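Putative isochorismatase (Streptomyces avermitilis, PDB 3KL2) is a putative isochorismatase, a member of the cysteine hydrolase family that probably acts as a hydrolase, although its substrate and reaction are not established. Local coordinates at residues 19-23 against 24-28. Numbering follows the deposited sequence.
Sequences LELDP and ARTAI
The carbonyl oxygen of Asp22 takes two hydrogen bonds from the residues that follow it. The Arg25 N to Asp22 O bond measures 3.1 Å and is fairly straight, with an N-H...O angle of 160°. From the other face of the carbonyl plane comes the Thr26 hydroxyl, whose OG1 donates to Asp22 O over a short 2.5 Å; both donors lie well out of that plane. Thr26 chi1 of -58° sets OG1 on the same side as its own backbone N, facing back to the turn.

The Arg25 N bond, with Asp22 CA and Arg25 CA 5.5 Å apart, closes a beta turn of type I: Pro23 and Ala24, its central residues, both have right-handed helical backbone angles. The turn leads into strand 26-31, an inner strand of the parallel sheet of this alpha/beta isochorismatase fold, where backbone hydrogen bonds join Ala27 to Val155 of strand 153-159 and Ile28 to Met76 of strand 75-78. With a valine in place of Thr26, the Asp22 carbonyl would probably lose its hydroxyl donor on one face, and the turn its direct side-chain tie to the strand.

The Asp22 side chain adds an Asx turn. With CG anti to the backbone N (chi1 -178°), the carboxylate reaches forward over the turn, and Ala24 N donates to Asp22 OD2 at 3.2 Å from above the carboxylate plane.

Charge pairing is weaker. Asp22 OD1 and Arg25 NH1 form a long salt bridge of 4.0 Å, the planar groups inclined only modestly, while OD1 of Asp22 lies closer to the aliphatic CD of Arg25, at 3.3 Å. Both residues are exposed, so solvent would probably screen this attraction.

Leu21 meets Thr26 loosely, its CB 4.2 Å from Thr26 OG1, and both side chains touch Thr153.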
loop_
_atom_site.group_PDB
_atom_site.type_symbol
_atom_site.label_atom_id
_atom_site.label_comp_id
_atom_site.label_asym_id
_atom_site.label_seq_id
_atom_site.Cartn_x
_atom_site.Cartn_y
_atom_site.Cartn_z
ATOM N N LEU A 19 8.956 -20.344 21.620
ATOM C CA LEU A 19 9.083 -19.081 20.862
ATOM C C LEU A 19 10.391 -18.374 21.163
ATOM O O LEU A 19 10.713 -18.169 22.333
ATOM C CB LEU A 19 7.933 -18.123 21.207
ATOM C CG LEU A 19 7.946 -16.844 20.339
ATOM C CD1 LEU A 19 7.815 -17.195 18.823
ATOM C CD2 LEU A 19 6.867 -15.830 20.780
ATOM N N GLU A 20 11.125 -18.001 20.119
ATOM C CA GLU A 20 12.311 -17.161 20.251
ATOM C C GLU A 20 11.988 -15.771 19.721
ATOM O O GLU A 20 11.521 -15.627 18.583
ATOM C CB GLU A 20 13.485 -17.748 19.458
ATOM N N LEU A 21 12.238 -14.749 20.542
ATOM C CA LEU A 21 12.155 -13.333 20.103
ATOM C C LEU A 21 13.538 -12.664 20.104
ATOM O O LEU A 21 14.264 -12.753 21.088
ATOM C CB LEU A 21 11.248 -12.529 21.037
ATOM C CG LEU A 21 9.766 -12.874 21.083
ATOM C CD1 LEU A 21 9.122 -12.038 22.149
ATOM C CD2 LEU A 21 9.134 -12.633 19.740
ATOM N N ASP A 22 13.882 -11.988 19.008
ATOM C CA ASP A 22 15.083 -11.141 18.940
ATOM C C ASP A 22 14.663 -9.709 19.271
ATOM O O ASP A 22 13.861 -9.146 18.546
ATOM C CB ASP A 22 15.729 -11.187 17.530
ATOM C CG ASP A 22 17.026 -10.355 17.437
ATOM O OD1 ASP A 22 17.735 -10.409 16.395
ATOM O OD2 ASP A 22 17.319 -9.623 18.402
ATOM N N PRO A 23 15.212 -9.119 20.353
ATOM C CA PRO A 23 14.805 -7.764 20.776
ATOM C C PRO A 23 14.943 -6.699 19.710
ATOM O O PRO A 23 14.100 -5.824 19.617
ATOM C CB PRO A 23 15.742 -7.458 21.961
ATOM C CG PRO A 23 16.119 -8.800 22.513
ATOM C CD PRO A 23 16.111 -9.761 21.346
ATOM N N ALA A 24 15.988 -6.800 18.894
ATOM C CA ALA A 24 16.292 -5.805 17.849
ATOM C C ALA A 24 15.382 -5.859 16.620
ATOM O O ALA A 24 15.474 -5.001 15.756
ATOM C CB ALA A 24 17.753 -5.987 17.397
ATOM N N ARG A 25 14.564 -6.904 16.523
ATOM C CA ARG A 25 13.730 -7.173 15.360
ATOM C C ARG A 25 12.249 -7.330 15.751
ATOM O O ARG A 25 11.447 -7.849 14.952
ATOM C CB ARG A 25 14.205 -8.459 14.667
ATOM C CG ARG A 25 15.175 -8.257 13.509
ATOM C CD ARG A 25 16.511 -8.905 13.753
ATOM N NE ARG A 25 17.408 -8.733 12.597
ATOM C CZ ARG A 25 18.661 -8.250 12.630
ATOM N NH1 ARG A 25 19.259 -7.867 13.764
ATOM N NH2 ARG A 25 19.337 -8.158 11.492
ATOM N N THR A 26 11.903 -6.845 16.951
ATOM C CA THR A 26 10.623 -7.126 17.595
ATOM C C THR A 26 9.984 -5.825 18.059
ATOM O O THR A 26 10.677 -4.876 18.349
ATOM C CB THR A 26 10.782 -8.125 18.784
ATOM O OG1 THR A 26 11.371 -9.343 18.309
ATOM C CG2 THR A 26 9.432 -8.452 19.431
ATOM N N ALA A 27 8.659 -5.783 18.082
ATOM C CA ALA A 27 7.917 -4.583 18.415
ATOM C C ALA A 27 6.581 -4.978 19.000
ATOM O O ALA A 27 5.847 -5.789 18.401
ATOM C CB ALA A 27 7.685 -3.789 17.222
ATOM N N ILE A 28 6.244 -4.390 20.145
ATOM C CA ILE A 28 4.947 -4.632 20.742
ATOM C C ILE A 28 4.111 -3.530 20.115
ATOM O O ILE A 28 4.561 -2.409 20.047
ATOM C CB ILE A 28 4.994 -4.540 22.299
ATOM C CG1 ILE A 28 6.081 -5.472 22.886
ATOM C CG2 ILE A 28 3.635 -4.881 22.912
ATOM C CD1 ILE A 28 5.788 -6.996 22.725
#